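Local coordinates for metallo-beta-lactamase (Bradyrhizobium japonicum, PDB 2GMN), which probably hydrolyses the beta-lactam ring of antibiotics as a zinc-dependent subclass B3 metallo-beta-lactamase, at residues Q100-E105 with R134-G139; E176-C181 with K211-D216; M11-A16 with G31-A36. All coordinates share one frame; numbering follows the deposited sequence.

Contact 1 (Q100-E105 with R134-G139); sequences QLVAGE and RAVKEG. With ZN (zinc ion), chain E.
Val-102 and Val-136 meet methyl to methyl where strand 100-104 runs parallel to strand 134-136, the two strands of a beta-alpha-beta unit that has helix 108-113 between them. They form the outer end of one of the two mixed sheets in the alpha-beta/beta-alpha sandwich of metallo-beta-lactamases. The tight part lies on the face carrying Val-102. Its CG1, anti to the backbone N (chi1 -174°), reaches CG1 of Val-136 at 3.5 Å, and the two branched side chains cross at about a right angle. Trp-164 of the other sheet touches both valines, so beta-branched residues suit this place: they favour strand geometry and fill the space between the sheets without polar atoms. CG2 of Val-136 covers the carbonyl of Ala-103.

Four N-H groups bind the backbones, donated alternately by the two segments. Arg-134 N donates to Leu-101 O and Ala-103 N to Arg-134 O; then Val-136 N reaches Ala-103 O at 2.8 Å, the shortest of the set, and Glu-105 N, just beyond the end of its strand, donates to Val-136 O. The small side chains of Ala-103 and Ala-135 occupy the opposite face.

Toward solvent the packing is looser. Arg-134 lays its CB 4.3 Å from Val-102 CG2, but its long chain leads outward and NH2 bonds to the carbonyl of Arg-141. Glu-105 CB rests 3.8 Å from Ala-135 CB while its carboxylate continues outward, and the exposed Lys-137 pairs with Asp-140, not with Glu-105. Beyond the strand, Glu-138 helps bind a zinc ion together with His-152 and Lys-209. Ala-153 N holds its OE1; OE2 makes the metal bond at 2.1 Å, and a water completes the group at 2.0 Å from the zinc.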
loop_
_atom_site.group_PDB
_atom_site.type_symbol
_atom_site.label_atom_id
_atom_site.label_comp_id
_atom_site.label_asym_id
_atom_site.label_seq_id
_atom_site.Cartn_x
_atom_site.Cartn_y
_atom_site.Cartn_z
ATOM N N GLN A 100 11.779 10.248 -7.160
ATOM C CA GLN A 100 10.872 9.924 -8.253
ATOM C C GLN A 100 9.710 9.115 -7.726
ATOM O O GLN A 100 9.908 8.269 -6.864
ATOM C CB GLN A 100 11.603 9.130 -9.323
ATOM C CG GLN A 100 12.702 9.931 -10.015
ATOM C CD GLN A 100 13.465 9.100 -11.009
ATOM O OE1 GLN A 100 14.260 8.236 -10.635
ATOM N NE2 GLN A 100 13.233 9.358 -12.289
ATOM N N LEU A 101 8.508 9.389 -8.239
ATOM C CA LEU A 101 7.300 8.651 -7.879
ATOM C C LEU A 101 7.007 7.573 -8.911
ATOM O O LEU A 101 6.979 7.830 -10.117
ATOM C CB LEU A 101 6.095 9.594 -7.722
ATOM C CG LEU A 101 4.717 8.944 -7.515
ATOM C CD1 LEU A 101 4.616 8.176 -6.191
ATOM C CD2 LEU A 101 3.629 9.998 -7.573
ATOM N N VAL A 102 6.784 6.361 -8.403
ATOM C CA VAL A 102 6.553 5.170 -9.212
ATOM C C VAL A 102 5.183 4.599 -8.833
ATOM O O VAL A 102 4.908 4.355 -7.654
ATOM C CB VAL A 102 7.642 4.106 -8.952
ATOM C CG1 VAL A 102 7.472 2.929 -9.898
ATOM C CG2 VAL A 102 9.035 4.714 -9.080
ATOM N N ALA A 103 4.327 4.407 -9.832
ATOM C CA ALA A 103 2.968 3.975 -9.582
ATOM C C ALA A 103 2.400 3.232 -10.772
ATOM O O ALA A 103 2.858 3.403 -11.908
ATOM C CB ALA A 103 2.079 5.164 -9.263
ATOM N N GLY A 104 1.381 2.425 -10.503
ATOM C CA GLY A 104 0.650 1.729 -11.556
ATOM C C GLY A 104 0.080 2.685 -12.583
ATOM O O GLY A 104 -0.524 3.716 -12.232
ATOM N N GLU A 105 0.271 2.349 -13.856
ATOM C CA GLU A 105 -0.089 3.260 -14.946
ATOM C C GLU A 105 -1.537 3.757 -14.911
ATOM O O GLU A 105 -1.782 4.924 -15.201
ATOM C CB GLU A 105 0.278 2.667 -16.316
ATOM C CG GLU A 105 -0.457 1.400 -16.699
ATOM C CD GLU A 105 -0.046 0.861 -18.064
ATOM O OE1 GLU A 105 0.929 1.375 -18.661
ATOM O OE2 GLU A 105 -0.705 -0.086 -18.541
ATOM N N ARG A 134 7.526 7.318 -13.169
ATOM C CA ARG A 134 7.556 6.028 -13.830
ATOM C C ARG A 134 6.224 5.323 -13.614
ATOM O O ARG A 134 5.858 5.023 -12.480
ATOM C CB ARG A 134 8.716 5.185 -13.294
ATOM C CG ARG A 134 8.822 3.818 -13.929
ATOM C CD ARG A 134 10.062 3.112 -13.443
ATOM N NE ARG A 134 10.090 1.739 -13.921
ATOM C CZ ARG A 134 10.999 0.842 -13.554
ATOM N NH1 ARG A 134 11.959 1.179 -12.705
ATOM N NH2 ARG A 134 10.943 -0.386 -14.046
ATOM N N ALA A 135 5.502 5.086 -14.705
ATOM C CA ALA A 135 4.237 4.381 -14.664
ATOM C C ALA A 135 4.538 2.914 -14.917
ATOM O O ALA A 135 5.162 2.570 -15.923
ATOM C CB ALA A 135 3.289 4.936 -15.718
ATOM N N VAL A 136 4.131 2.051 -13.990
ATOM C CA VAL A 136 4.509 0.643 -14.090
ATOM C C VAL A 136 3.390 -0.262 -14.562
ATOM O O VAL A 136 2.207 0.037 -14.394
ATOM C CB VAL A 136 5.144 0.080 -12.773
ATOM C CG1 VAL A 136 6.462 0.768 -12.482
ATOM C CG2 VAL A 136 4.174 0.162 -11.580
ATOM N N LYS A 137 3.795 -1.380 -15.159
ATOM C CA LYS A 137 2.885 -2.446 -15.555
ATOM C C LYS A 137 3.304 -3.764 -14.898
ATOM O O LYS A 137 4.368 -3.845 -14.287
ATOM C CB LYS A 137 2.847 -2.606 -17.083
ATOM C CG LYS A 137 4.203 -2.649 -17.774
ATOM C CD LYS A 137 4.513 -1.328 -18.475
ATOM C CE LYS A 137 6.006 -1.154 -18.757
ATOM N NZ LYS A 137 6.630 -2.344 -19.403
ATOM N N GLU A 138 2.459 -4.782 -15.030
ATOM C CA GLU A 138 2.740 -6.109 -14.491
ATOM C C GLU A 138 4.150 -6.578 -14.843
ATOM O O GLU A 138 4.550 -6.564 -16.015
ATOM C CB GLU A 138 1.702 -7.112 -15.007
ATOM C CG GLU A 138 2.057 -8.575 -14.773
ATOM C CD GLU A 138 1.896 -9.009 -13.332
ATOM O OE1 GLU A 138 1.133 -8.380 -12.568
ATOM O OE2 GLU A 138 2.521 -10.022 -12.959
ATOM N N GLY A 139 4.903 -6.970 -13.815
ATOM C CA GLY A 139 6.222 -7.564 -14.004
ATOM C C GLY A 139 7.382 -6.594 -14.093
ATOM O O GLY A 139 8.539 -7.021 -14.144
HETATM ZN ZN ZN E . 1.903 -10.708 -11.106
HETATM O O HOH W 1 2.481 -12.663 -11.249
#

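Contact 2 (E176-C181 with K211-D216); sequences EVLFFC and KAMKID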
loop_
_atom_site.group_PDB
_atom_site.type_symbol
_atom_site.label_atom_id
_atom_site.label_comp_id
_atom_site.label_asym_id
_atom_site.label_seq_id
_atom_site.Cartn_x
_atom_site.Cartn_y
_atom_site.Cartn_z
ATOM N N GLU A 176 9.691 -14.238 0.655
ATOM C CA GLU A 176 9.008 -13.351 -0.286
ATOM C C GLU A 176 7.993 -12.491 0.432
ATOM O O GLU A 176 7.143 -13.003 1.150
ATOM C CB GLU A 176 8.314 -14.160 -1.387
ATOM C CG GLU A 176 9.267 -14.759 -2.417
ATOM C CD GLU A 176 10.113 -13.699 -3.129
ATOM O OE1 GLU A 176 9.567 -12.855 -3.874
ATOM O OE2 GLU A 176 11.337 -13.720 -2.953
ATOM N N VAL A 177 8.099 -11.176 0.226
ATOM C CA VAL A 177 7.213 -10.182 0.819
ATOM C C VAL A 177 6.292 -9.610 -0.253
ATOM O O VAL A 177 6.743 -9.357 -1.366
ATOM C CB VAL A 177 8.045 -9.022 1.419
ATOM C CG1 VAL A 177 7.142 -7.973 2.035
ATOM C CG2 VAL A 177 9.006 -9.550 2.467
ATOM N N LEU A 178 5.021 -9.415 0.079
ATOM C CA LEU A 178 4.130 -8.688 -0.818
ATOM C C LEU A 178 3.521 -7.512 -0.088
ATOM O O LEU A 178 2.830 -7.692 0.907
ATOM C CB LEU A 178 2.992 -9.562 -1.353
ATOM C CG LEU A 178 2.181 -8.874 -2.463
ATOM C CD1 LEU A 178 2.948 -8.843 -3.782
ATOM C CD2 LEU A 178 0.839 -9.548 -2.595
ATOM N N PHE A 179 3.781 -6.305 -0.592
ATOM C CA PHE A 179 3.017 -5.138 -0.184
ATOM C C PHE A 179 1.741 -5.188 -1.017
ATOM O O PHE A 179 1.709 -4.708 -2.160
ATOM C CB PHE A 179 3.790 -3.849 -0.465
ATOM C CG PHE A 179 5.112 -3.754 0.258
ATOM C CD1 PHE A 179 5.194 -3.128 1.494
ATOM C CD2 PHE A 179 6.279 -4.282 -0.304
ATOM C CE1 PHE A 179 6.416 -3.010 2.153
ATOM C CE2 PHE A 179 7.509 -4.170 0.360
ATOM C CZ PHE A 179 7.568 -3.537 1.590
ATOM N N PHE A 180 0.713 -5.814 -0.459
ATOM C CA PHE A 180 -0.569 -5.976 -1.145
ATOM C C PHE A 180 -1.230 -4.612 -1.232
ATOM O O PHE A 180 -1.180 -3.846 -0.284
ATOM C CB PHE A 180 -1.445 -6.987 -0.391
ATOM C CG PHE A 180 -2.798 -7.211 -1.011
ATOM C CD1 PHE A 180 -2.906 -7.734 -2.296
ATOM C CD2 PHE A 180 -3.958 -6.905 -0.304
ATOM C CE1 PHE A 180 -4.160 -7.927 -2.887
ATOM C CE2 PHE A 180 -5.221 -7.104 -0.882
ATOM C CZ PHE A 180 -5.318 -7.620 -2.171
ATOM N N CYS A 181 -1.842 -4.305 -2.371
ATOM C CA CYS A 181 -2.266 -2.928 -2.619
ATOM C C CYS A 181 -3.580 -2.506 -1.964
ATOM O O CYS A 181 -3.845 -1.317 -1.847
ATOM C CB CYS A 181 -2.307 -2.651 -4.117
ATOM S SG CYS A 181 -3.754 -3.317 -4.928
ATOM N N LYS A 211 -4.523 -15.308 -4.514
ATOM C CA LYS A 211 -4.550 -16.677 -3.988
ATOM C C LYS A 211 -3.523 -17.594 -4.664
ATOM O O LYS A 211 -3.178 -18.651 -4.119
ATOM C CB LYS A 211 -5.965 -17.253 -4.099
ATOM C CG LYS A 211 -6.927 -16.655 -3.077
ATOM C CD LYS A 211 -8.386 -17.036 -3.319
ATOM C CE LYS A 211 -8.759 -18.341 -2.647
ATOM N NZ LYS A 211 -10.214 -18.626 -2.836
ATOM N N ALA A 212 -3.027 -17.174 -5.827
ATOM C CA ALA A 212 -2.073 -17.965 -6.608
ATOM C C ALA A 212 -0.612 -17.605 -6.338
ATOM O O ALA A 212 0.295 -18.317 -6.769
ATOM C CB ALA A 212 -2.379 -17.838 -8.100
ATOM N N MET A 213 -0.387 -16.498 -5.635
ATOM C CA MET A 213 0.971 -16.054 -5.333
ATOM C C MET A 213 1.567 -16.845 -4.174
ATOM O O MET A 213 0.843 -17.337 -3.310
ATOM C CB MET A 213 0.994 -14.556 -5.028
ATOM C CG MET A 213 0.628 -13.696 -6.221
ATOM S SD MET A 213 0.421 -11.974 -5.758
ATOM C CE MET A 213 0.719 -11.191 -7.324
ATOM N N LYS A 214 2.889 -16.969 -4.183
ATOM C CA LYS A 214 3.609 -17.680 -3.133
ATOM C C LYS A 214 4.322 -16.643 -2.274
ATOM O O LYS A 214 5.425 -16.204 -2.604
ATOM C CB LYS A 214 4.603 -18.669 -3.751
ATOM C CG LYS A 214 3.965 -19.714 -4.665
ATOM C CD LYS A 214 3.198 -20.772 -3.883
ATOM C CE LYS A 214 2.614 -21.828 -4.814
ATOM N NZ LYS A 214 1.944 -22.926 -4.059
ATOM N N ILE A 215 3.662 -16.242 -1.189
ATOM C CA ILE A 215 4.107 -15.101 -0.386
ATOM C C ILE A 215 4.271 -15.507 1.075
ATOM O O ILE A 215 3.328 -16.007 1.697
ATOM C CB ILE A 215 3.097 -13.911 -0.510
ATOM C CG1 ILE A 215 3.065 -13.350 -1.941
ATOM C CG2 ILE A 215 3.396 -12.796 0.507
ATOM C CD1 ILE A 215 4.403 -12.827 -2.474
ATOM N N ASP A 216 5.473 -15.274 1.602
ATOM C CA ASP A 216 5.796 -15.576 2.997
ATOM C C ASP A 216 5.318 -14.505 3.980
ATOM O O ASP A 216 4.858 -14.820 5.077
ATOM C CB ASP A 216 7.309 -15.755 3.164
ATOM C CG ASP A 216 7.849 -16.937 2.380
ATOM O OD1 ASP A 216 7.616 -18.079 2.820
ATOM O OD2 ASP A 216 8.524 -16.729 1.346
#
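The carboxylate of Asp-216 is the flat group that joins these segments, and its two oxygens serve different partners. OD2 receives the backbone N-H of Glu-176 on its anti lone pair, the one turned away from OD1; the bond is 2.8 Å long and almost straight, at 177°. OD1 takes a salt bridge from Arg-175, which helps fix the rotation of the group and probably stabilises its negative charge. The backbone of Asp-216 answers with a weak bond, its N lying 2.9 Å from Glu-176 O. Aspartate suits the position because its short side chain can reach the N-H of the same residue whose carbonyl its own backbone meets.

Glu-176 contributes its aliphatic base: CB packs 3.7 Å from Lys-214 O. The chain then bends at chi2 (-58°) and carries the carboxylate away from Asp-216, to where Thr-167 bonds OE2. OE1 lies close to OE2 of Glu-165, a like-charge pairing that may favour protonation of one of the two acids.

Away from this polar end the contact becomes apolar. Ile-215 closes over Leu-178 with both branches, CD1 at 3.7 Å and CG2 at 3.8 Å from Leu-178 CB, a fit that a beta-branched side chain makes well. Leu-178 also crosses Met-213 at about a right angle, CD2 lying 4.0 Å from SD. Beyond SD, the methyl CE of Met-213 ends about 4 Å from the zinc bound by Glu-138, His-152 and Lys-209, without being a ligand.

In the fold, the contact belongs to a beta-alpha-beta unit. Residues 213-216 lead from helix 199-212 into strand 217-219, which lies parallel to strand 173-179, while Leu-249 of helix 248-270 packs on Leu-178 and strand 162-170 runs along the other side of strand 173-179.

Contact 3 (M11-A16 with G31-A36); sequences MKKWTA and GTDGIA
Trp-14 lays one face of its indole against Ile-35, while Thr-32 and Asp-33 bond the backbone of 11-16 beside it. Ile-35 CG1, anti to its own carbonyl carbon (chi1 -65°), stands over the five-membered ring 4.0 Å from its centroid, offset toward the rim, in a CH-pi contact; CD1 continues across toward the six-membered ring. The side chains cross at about a right angle, and an isoleucine suits the place because CG1 and CD1 together cover a broad strip of indole. A water in the ring plane accepts a weak bond from Trp-14 NE1 and donates to Gly-34 O.

Thr-32 is the polar centre. Its hydroxyl sits between the backbone N and the carbonyl carbon (chi1 70°), where one oxygen can make three bonds: it donates to Trp-14 O at 2.7 Å, from above the carbonyl plane, and accepts from Gly-34 N and Ile-35 N. A short hydroxyl side chain suits this place, since it can donate and accept so close to the main chain. Beside it, Asp-33 N donates to Ala-16 O at 2.7 Å. Gly-34 has no side chain, and the direction one would take is already filled by Lys-13 O and Trp-14 CD1.

On the outer side, Lys-13 runs extended until its last bend (chi4 64°), which brings NZ to Asp-33 OD2 at 2.7 Å. This salt bridge meets the carboxylate from above its plane, while Gln-229 holds OD1.

The bonds to Thr-32 OG1 from two and three residues on define an ST turn within an ST motif. The site lies at the rim of the two-zinc centre: Trp-14 stacks on the zinc ligand His-222, and Gly-34 O accepts from His-222 ND1, a second-shell bond that probably orients the imidazole.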
loop_
_atom_site.group_PDB
_atom_site.type_symbol
_atom_site.label_atom_id
_atom_site.label_comp_id
_atom_site.label_asym_id
_atom_site.label_seq_id
_atom_site.Cartn_x
_atom_site.Cartn_y
_atom_site.Cartn_z
ATOM N N MET A 11 -9.593 10.750 11.017
ATOM C CA MET A 11 -9.060 11.586 12.097
ATOM C C MET A 11 -9.036 10.870 13.454
ATOM O O MET A 11 -8.877 11.509 14.498
ATOM C CB MET A 11 -9.785 12.940 12.184
ATOM C CG MET A 11 -11.298 12.869 12.346
ATOM S SD MET A 11 -12.028 14.461 12.798
ATOM C CE MET A 11 -11.578 15.501 11.408
ATOM N N LYS A 12 -9.198 9.546 13.433
ATOM C CA LYS A 12 -9.061 8.741 14.648
ATOM C C LYS A 12 -7.907 7.735 14.522
ATOM O O LYS A 12 -6.753 8.125 14.658
ATOM C CB LYS A 12 -10.388 8.076 15.046
ATOM C CG LYS A 12 -10.383 7.500 16.472
ATOM C CD LYS A 12 -11.783 7.132 16.983
ATOM C CE LYS A 12 -12.686 8.351 17.151
ATOM N NZ LYS A 12 -11.953 9.494 17.766
ATOM N N LYS A 13 -8.208 6.467 14.245
ATOM C CA LYS A 13 -7.169 5.430 14.197
ATOM C C LYS A 13 -6.090 5.746 13.159
ATOM O O LYS A 13 -4.908 5.465 13.371
ATOM C CB LYS A 13 -7.781 4.055 13.923
ATOM C CG LYS A 13 -6.841 2.900 14.230
ATOM C CD LYS A 13 -7.483 1.544 13.972
ATOM C CE LYS A 13 -6.524 0.410 14.330
ATOM N NZ LYS A 13 -6.184 0.378 15.779
ATOM N N TRP A 14 -6.504 6.355 12.051
ATOM C CA TRP A 14 -5.597 6.672 10.952
ATOM C C TRP A 14 -4.548 7.725 11.289
ATOM O O TRP A 14 -3.501 7.773 10.640
ATOM C CB TRP A 14 -6.394 7.106 9.726
ATOM C CG TRP A 14 -7.074 5.973 9.016
ATOM C CD1 TRP A 14 -7.227 4.690 9.462
ATOM C CD2 TRP A 14 -7.725 6.028 7.738
ATOM N NE1 TRP A 14 -7.911 3.941 8.537
ATOM C CE2 TRP A 14 -8.230 4.738 7.470
ATOM C CE3 TRP A 14 -7.922 7.041 6.790
ATOM C CZ2 TRP A 14 -8.924 4.433 6.295
ATOM C CZ3 TRP A 14 -8.620 6.736 5.621
ATOM C CH2 TRP A 14 -9.098 5.441 5.385
ATOM N N THR A 15 -4.819 8.568 12.286
ATOM C CA THR A 15 -3.843 9.573 12.724
ATOM C C THR A 15 -3.151 9.222 14.061
ATOM O O THR A 15 -2.232 9.922 14.489
ATOM C CB THR A 15 -4.467 10.985 12.814
ATOM O OG1 THR A 15 -5.594 10.954 13.695
ATOM C CG2 THR A 15 -4.918 11.471 11.437
ATOM N N ALA A 16 -3.581 8.135 14.699
ATOM C CA ALA A 16 -3.066 7.749 16.018
ATOM C C ALA A 16 -1.633 7.232 15.923
ATOM O O ALA A 16 -1.289 6.553 14.952
ATOM C CB ALA A 16 -3.957 6.709 16.640
ATOM N N GLY A 31 4.440 3.946 9.757
ATOM C CA GLY A 31 3.086 4.477 9.629
ATOM C C GLY A 31 2.455 4.843 10.951
ATOM O O GLY A 31 3.131 5.056 11.953
ATOM N N THR A 32 1.133 4.909 10.923
ATOM C CA THR A 32 0.337 5.249 12.098
ATOM C C THR A 32 -0.360 3.994 12.619
ATOM O O THR A 32 -0.138 2.893 12.107
ATOM C CB THR A 32 -0.718 6.307 11.746
ATOM O OG1 THR A 32 -1.710 5.707 10.904
ATOM C CG2 THR A 32 -0.066 7.496 11.015
ATOM N N ASP A 33 -1.208 4.150 13.634
ATOM C CA ASP A 33 -1.919 2.995 14.161
ATOM C C ASP A 33 -2.938 2.459 13.147
ATOM O O ASP A 33 -3.442 1.349 13.301
ATOM C CB ASP A 33 -2.585 3.316 15.509
ATOM C CG ASP A 33 -3.033 2.071 16.252
ATOM O OD1 ASP A 33 -2.226 1.136 16.416
ATOM O OD2 ASP A 33 -4.204 2.025 16.677
ATOM N N GLY A 34 -3.226 3.245 12.103
ATOM C CA GLY A 34 -4.263 2.861 11.153
ATOM C C GLY A 34 -3.929 2.923 9.671
ATOM O O GLY A 34 -4.712 2.437 8.868
ATOM N N ILE A 35 -2.780 3.516 9.322
ATOM C CA ILE A 35 -2.289 3.575 7.936
ATOM C C ILE A 35 -0.847 3.093 7.946
ATOM O O ILE A 35 -0.019 3.608 8.703
ATOM C CB ILE A 35 -2.375 5.002 7.338
ATOM C CG1 ILE A 35 -3.838 5.438 7.210
ATOM C CG2 ILE A 35 -1.704 5.054 5.966
ATOM C CD1 ILE A 35 -3.997 6.911 6.837
ATOM N N ALA A 36 -0.561 2.094 7.117
ATOM C CA ALA A 36 0.783 1.530 7.053
ATOM C C ALA A 36 1.650 2.224 6.014
ATOM O O ALA A 36 1.244 2.416 4.857
ATOM C CB ALA A 36 0.717 0.067 6.765
HETATM O O HOH W 2 -7.115 1.670 10.202
#

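Contacts 1 and 2 each lie within a beta-alpha-beta unit, in different sheets, their centres about 18 Å apart: contact 1 pairs its two strands, contact 2 sets the first strand against the connection leading into the second. Both combine a buried aliphatic patch with polar outer parts, but contact 1 supplies a ligand of the zinc of Glu-138, and contact 2 only brings Met-213 near it. Backbone bonds join contact 1; in contact 2 a side-chain carboxylate does much of it. Contact 3 lies across the chain's centre from each of them and pairs loops, without regular strand bonding. Hydroxyl, salt-bridge and indole interactions dominate there, beside the two-zinc site. All three are only partly buried.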